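Local coordinates for phosphoinositol-specific phospholipase C (Pseudomonas sp., PDB 5FYR), which probably cleaves the phosphodiester bond of phosphoinositides in a calcium-dependent reaction, and here holds a calcium ion and an inositol in its pocket, at residues 46-51 against 115-120; 184-189 against 207-212. All blocks are in the same frame, centred on the assembly; numbering follows the deposited sequence.

Contact 1 of 2, residues 46-51 against 115-120; sequences TLELDF and TLILDK. With CA (calcium ion), chain F; INS (1,2,3,4,5,6-hexahydroxy-cyclohexane), chain E.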
# COMPACT_ATOMS: atom_id res chain seq x y z
N THR A 46 -4.81 -1.51 7.02
CA THR A 46 -3.70 -1.57 6.05
C THR A 46 -3.21 -2.99 6.00
O THR A 46 -2.80 -3.56 7.03
CB THR A 46 -2.57 -0.59 6.44
OG1 THR A 46 -3.09 0.75 6.41
CG2 THR A 46 -1.41 -0.70 5.48
N LEU A 47 -3.25 -3.57 4.79
CA LEU A 47 -3.00 -4.99 4.53
C LEU A 47 -1.84 -5.11 3.51
O LEU A 47 -1.29 -4.12 3.06
CB LEU A 47 -4.29 -5.70 4.01
CG LEU A 47 -5.48 -5.86 5.04
CD1 LEU A 47 -6.23 -4.62 5.37
CD2 LEU A 47 -6.44 -6.83 4.44
N GLU A 48 -1.47 -6.35 3.23
CA GLU A 48 -0.41 -6.68 2.31
C GLU A 48 -0.68 -7.97 1.54
O GLU A 48 -1.14 -8.94 2.11
CB GLU A 48 0.92 -6.78 3.09
CG GLU A 48 2.15 -7.05 2.19
CD GLU A 48 3.48 -7.02 2.94
OE1 GLU A 48 3.49 -6.97 4.21
OE2 GLU A 48 4.55 -7.09 2.26
N LEU A 49 -0.32 -7.97 0.25
CA LEU A 49 -0.38 -9.12 -0.63
C LEU A 49 0.94 -9.20 -1.37
O LEU A 49 1.35 -8.23 -2.01
CB LEU A 49 -1.53 -8.96 -1.63
CG LEU A 49 -2.90 -9.09 -1.04
CD1 LEU A 49 -3.97 -8.51 -1.93
CD2 LEU A 49 -3.25 -10.53 -0.63
N ASP A 50 1.56 -10.38 -1.36
CA ASP A 50 2.73 -10.66 -2.20
C ASP A 50 2.26 -11.37 -3.46
O ASP A 50 1.67 -12.43 -3.36
CB ASP A 50 3.73 -11.54 -1.43
CG ASP A 50 4.36 -10.83 -0.23
OD1 ASP A 50 4.03 -9.66 0.04
OD2 ASP A 50 5.14 -11.40 0.52
N PHE A 51 2.61 -10.83 -4.63
CA PHE A 51 2.06 -11.36 -5.86
C PHE A 51 3.15 -11.76 -6.85
O PHE A 51 4.09 -11.02 -7.07
CB PHE A 51 0.93 -10.48 -6.44
CG PHE A 51 1.33 -9.19 -7.05
CD1 PHE A 51 1.57 -8.06 -6.26
CD2 PHE A 51 1.40 -9.06 -8.42
CE1 PHE A 51 1.93 -6.88 -6.84
CE2 PHE A 51 1.71 -7.86 -9.01
CZ PHE A 51 2.01 -6.76 -8.21
N THR A 115 -5.80 0.70 2.96
CA THR A 115 -4.56 0.75 2.17
C THR A 115 -4.08 -0.68 1.95
O THR A 115 -3.92 -1.42 2.92
CB THR A 115 -3.48 1.61 2.90
OG1 THR A 115 -4.01 2.92 3.05
CG2 THR A 115 -2.24 1.64 2.09
N LEU A 116 -3.84 -1.06 0.68
CA LEU A 116 -3.32 -2.40 0.33
C LEU A 116 -1.94 -2.26 -0.28
O LEU A 116 -1.76 -1.62 -1.33
CB LEU A 116 -4.19 -3.18 -0.67
CG LEU A 116 -5.66 -3.29 -0.33
CD1 LEU A 116 -6.34 -3.98 -1.51
CD2 LEU A 116 -5.89 -4.04 0.97
N ILE A 117 -0.99 -2.87 0.40
CA ILE A 117 0.38 -2.92 -0.06
C ILE A 117 0.48 -4.15 -0.97
O ILE A 117 0.31 -5.29 -0.53
CB ILE A 117 1.35 -3.08 1.12
CG1 ILE A 117 1.16 -1.92 2.19
CG2 ILE A 117 2.77 -3.32 0.60
CD1 ILE A 117 1.19 -0.54 1.71
N LEU A 118 0.77 -3.90 -2.25
CA LEU A 118 0.87 -4.94 -3.27
C LEU A 118 2.38 -5.11 -3.54
O LEU A 118 3.02 -4.28 -4.26
CB LEU A 118 0.10 -4.50 -4.53
CG LEU A 118 -1.38 -4.17 -4.27
CD1 LEU A 118 -2.05 -3.73 -5.54
CD2 LEU A 118 -2.12 -5.36 -3.72
N ASP A 119 2.94 -6.17 -2.94
CA ASP A 119 4.36 -6.40 -2.91
C ASP A 119 4.71 -7.34 -4.08
O ASP A 119 4.44 -8.54 -4.02
CB ASP A 119 4.72 -6.94 -1.55
CG ASP A 119 6.20 -7.18 -1.36
OD1 ASP A 119 6.99 -6.53 -2.06
OD2 ASP A 119 6.58 -7.99 -0.47
N LYS A 120 5.16 -6.75 -5.19
CA LYS A 120 5.40 -7.47 -6.42
C LYS A 120 6.68 -8.27 -6.29
O LYS A 120 7.69 -7.70 -5.86
CB LYS A 120 5.46 -6.50 -7.59
CG LYS A 120 5.37 -7.20 -8.94
CD LYS A 120 5.41 -6.19 -10.10
CE LYS A 120 4.89 -6.76 -11.42
NZ LYS A 120 5.20 -8.17 -11.65
CA CA F . 5.65 -8.99 1.53
C1 INS E . 9.63 -7.21 2.28
C2 INS E . 8.40 -7.08 3.19
C3 INS E . 7.67 -5.79 3.08
C4 INS E . 7.60 -5.22 1.72
C5 INS E . 8.75 -5.38 0.82
C6 INS E . 9.47 -6.66 0.90
O1 INS E . 9.89 -8.61 2.23
O2 INS E . 7.52 -8.13 2.77
O3 INS E . 6.43 -5.81 3.79
O4 INS E . 6.98 -3.96 1.73
O5 INS E . 8.62 -4.83 -0.48
O6 INS E . 10.58 -6.78 0.09
O HOH W 1 5.04 -10.41 -9.81
O HOH W 2 7.64 -10.46 1.62

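Contact 2 of 2, residues 184-189 against 207-212; sequences VLLVLN and AKVFIS. With INS (1,2,3,4,5,6-hexahydroxy-cyclohexane), chain E.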
# COMPACT_ATOMS: atom_id res chain seq x y z
N VAL A 184 -10.29 2.91 -1.13
CA VAL A 184 -9.20 1.98 -1.16
C VAL A 184 -8.01 2.62 -1.84
O VAL A 184 -8.16 3.21 -2.93
CB VAL A 184 -9.61 0.68 -1.91
CG1 VAL A 184 -8.45 -0.27 -2.07
CG2 VAL A 184 -10.71 -0.01 -1.14
N LEU A 185 -6.85 2.54 -1.21
CA LEU A 185 -5.59 3.04 -1.78
C LEU A 185 -4.71 1.84 -2.00
O LEU A 185 -4.47 1.06 -1.10
CB LEU A 185 -4.90 3.98 -0.80
CG LEU A 185 -5.46 5.38 -0.62
CD1 LEU A 185 -6.77 5.34 0.13
CD2 LEU A 185 -4.47 6.23 0.16
N LEU A 186 -4.19 1.74 -3.22
CA LEU A 186 -3.31 0.67 -3.63
C LEU A 186 -1.88 1.18 -3.72
O LEU A 186 -1.64 2.25 -4.23
CB LEU A 186 -3.73 0.12 -4.97
CG LEU A 186 -5.17 -0.39 -5.03
CD1 LEU A 186 -5.47 -0.90 -6.42
CD2 LEU A 186 -5.47 -1.43 -3.99
N VAL A 187 -0.95 0.40 -3.21
CA VAL A 187 0.46 0.78 -3.14
C VAL A 187 1.33 -0.32 -3.74
O VAL A 187 1.13 -1.50 -3.43
CB VAL A 187 0.88 1.01 -1.69
CG1 VAL A 187 2.32 1.51 -1.60
CG2 VAL A 187 -0.10 1.96 -1.02
N LEU A 188 2.26 0.05 -4.61
CA LEU A 188 3.14 -0.95 -5.22
C LEU A 188 4.49 -0.92 -4.50
O LEU A 188 5.12 0.15 -4.35
CB LEU A 188 3.35 -0.63 -6.70
CG LEU A 188 4.19 -1.61 -7.52
CD1 LEU A 188 3.49 -2.92 -7.63
CD2 LEU A 188 4.41 -1.02 -8.91
N ASN A 189 4.96 -2.11 -4.13
CA ASN A 189 6.31 -2.28 -3.64
C ASN A 189 7.01 -3.37 -4.50
O ASN A 189 6.37 -4.17 -5.16
CB ASN A 189 6.41 -2.80 -2.19
CG ASN A 189 5.88 -1.86 -1.12
OD1 ASN A 189 5.62 -0.64 -1.33
ND2 ASN A 189 5.68 -2.40 0.02
N ALA A 207 -2.14 6.13 -13.63
CA ALA A 207 -1.88 5.07 -12.68
C ALA A 207 -2.99 4.90 -11.67
O ALA A 207 -3.46 5.85 -11.09
CB ALA A 207 -0.58 5.30 -11.93
N LYS A 208 -3.35 3.64 -11.44
CA LYS A 208 -4.29 3.28 -10.37
C LYS A 208 -3.65 3.07 -9.02
O LYS A 208 -4.34 3.08 -8.03
CB LYS A 208 -5.16 2.07 -10.74
CG LYS A 208 -6.00 2.23 -12.00
CD LYS A 208 -7.05 3.30 -11.88
CE LYS A 208 -7.95 3.32 -13.14
NZ LYS A 208 -8.82 4.51 -13.04
N VAL A 209 -2.33 2.89 -9.00
CA VAL A 209 -1.59 2.47 -7.82
C VAL A 209 -0.48 3.52 -7.52
O VAL A 209 0.16 4.06 -8.45
CB VAL A 209 -0.95 1.11 -8.10
CG1 VAL A 209 -0.22 0.59 -6.93
CG2 VAL A 209 -1.99 0.05 -8.58
N PHE A 210 -0.29 3.82 -6.24
CA PHE A 210 0.80 4.65 -5.77
C PHE A 210 2.10 3.83 -5.76
O PHE A 210 2.14 2.74 -5.15
CB PHE A 210 0.54 5.07 -4.29
CG PHE A 210 -0.54 6.08 -4.12
CD1 PHE A 210 -1.87 5.68 -4.01
CD2 PHE A 210 -0.26 7.43 -4.07
CE1 PHE A 210 -2.86 6.63 -3.89
CE2 PHE A 210 -1.26 8.36 -3.92
CZ PHE A 210 -2.56 7.95 -3.83
N ILE A 211 3.19 4.36 -6.31
CA ILE A 211 4.49 3.71 -6.15
C ILE A 211 5.15 4.14 -4.83
O ILE A 211 5.11 5.31 -4.42
CB ILE A 211 5.45 3.95 -7.34
CG1 ILE A 211 5.76 5.40 -7.61
CG2 ILE A 211 4.87 3.23 -8.58
CD1 ILE A 211 6.93 5.59 -8.59
N SER A 212 5.72 3.17 -4.16
CA SER A 212 6.37 3.44 -2.87
C SER A 212 7.77 2.83 -2.85
O SER A 212 7.90 1.66 -2.51
CB SER A 212 5.53 2.94 -1.74
OG SER A 212 6.10 3.31 -0.50
C1 INS E . 9.63 -7.21 2.28
C2 INS E . 8.40 -7.08 3.19
C3 INS E . 7.67 -5.79 3.08
C4 INS E . 7.60 -5.22 1.72
C5 INS E . 8.75 -5.38 0.82
C6 INS E . 9.47 -6.66 0.90
O1 INS E . 9.89 -8.61 2.23
O2 INS E . 7.52 -8.13 2.77
O3 INS E . 6.43 -5.81 3.79
O4 INS E . 6.98 -3.96 1.73
O5 INS E . 8.62 -4.83 -0.48
O6 INS E . 10.58 -6.78 0.09
O HOH W 3 -5.03 3.38 -5.38

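Contact 1 of 2, residues 46-51 against 115-120
Glu48 OE2 shares the calcium ion with Asp119 OD2, binding it at 2.3 Å, and also accepts a hydrogen bond from O3 of the bound inositol. The same ion draws in the carboxylate of Asp50. Asp50 chelates it unevenly, OD1 at 2.3 Å and OD2 at 2.7 Å, whereas Asp119 gives it OD2 alone and leaves OD1 to take the inositol O5 hydroxyl at 2.8 Å; Lys121 NZ also bonds to Asp119 OD2. The two aspartates stand side by side, their carboxylate planes 82° apart, and the 3.1 Å between Asp50 OD1 and Asp119 OD2 is tolerable because both bind the metal. Asn27, inositol O2 and a water complete the coordination; Arg260 pairs with Glu48 OE1 and Tyr29 with Asp50 OD2. Residues 46-51 and 115-120 are neighbouring parallel strands of the phospholipase C barrel, a TIM-barrel relative, and their acidic side chains line the inward, ligand-facing side near the C-terminal strand ends. Five backbone bonds, from Leu47 N to Thr115 O through Phe51 N to Asp119 O, fix the register that brings Glu48, Asp50 and Asp119 together. On the other side of the sheet Leu49 CD1 meets Leu118 CD2, and Leu49 also packs on helix 94-107. Phe51 CG sits between its backbone N and carbonyl carbon (chi1 72°), which turns the ring across to Lys120: Lys120 CA lies over one face, 4.0 Å from the ring centroid, and Lys120 CG touches Phe51 CZ. Lys120 NZ, bound to Gln122 O and paired with Asp53, also reaches Phe51 O through a water.

Contact 2 of 2, residues 184-189 against 207-212
Leu188 N donates to Phe210 O at 2.7 Å, nearly straight at the hydrogen (166°), in the tightly knit middle of this contact. On either side of that bond Phe210 N reaches back to Leu186 O and Ser212 N to Leu188 O, the latter longer at 3.1 Å and more bent. Val209, just before strand 210-211, packs against Leu186 and Leu188 on one side of the sheet. Its chi1 of -178° sets CG1 opposite the backbone N, where this methyl comes 3.4 Å from Leu188 N and close to Leu188 CB, while CG2 rests on Leu186 CB. On the opposite side Val187 CG1 presses against Ser212 CB at 3.5 Å, and the Phe210 ring turns an edge to Leu186 O, with CD1 3.4 Å from that oxygen. Strand 184-189, helix 193-203 and strand 210-211 form a beta-alpha-beta crossover, the repeating connection of TIM-barrel-like folds; Leu196 and Tyr199 of the helix cover Leu188, and Tyr199 also covers Ile211. The touching parts of the two segments run 49° apart overall. Toward residues 207-208 the pairing opens. Lys208 is partly exposed and its side chain leads away from Leu186; its backbone O is joined to Leu186 N through a water, 2.8 Å from each, which takes the place of a direct strand-to-strand bond. Leu185 CG only grazes the Phe210 ring, at 4.4 Å from CE1. At the other end Asn189 reaches the inositol, its side-chain amide lying near hydroxyl O4, and Asn240 of strand 238-242 touches both Asn189 and Ser212.

In the fold
Contacts 1 and 2 are successive parts of one sheet, with centres about 9 Å apart. They join where strand 114-120 of contact 1 lies beside strand 184-189 of contact 2: Leu116 N lies 2.8 Å from Leu185 O and Leu118 N 2.7 Å from Val187 O, probable hydrogen bonds that carry the parallel pairing of contact 1 into contact 2. Leu116 CD1 and Leu186 CD2 pack together at 3.7 Å on one side of this seam. On the other, Ile117 lies against Asn189. Both contacts reach the bound inositol, but differently: contact 1 supplies three carboxylate residues to the calcium, whereas the Asn189 side chain of contact 2 stays about 7 Å from the ion. Arg260 and Asn240 also bind the inositol.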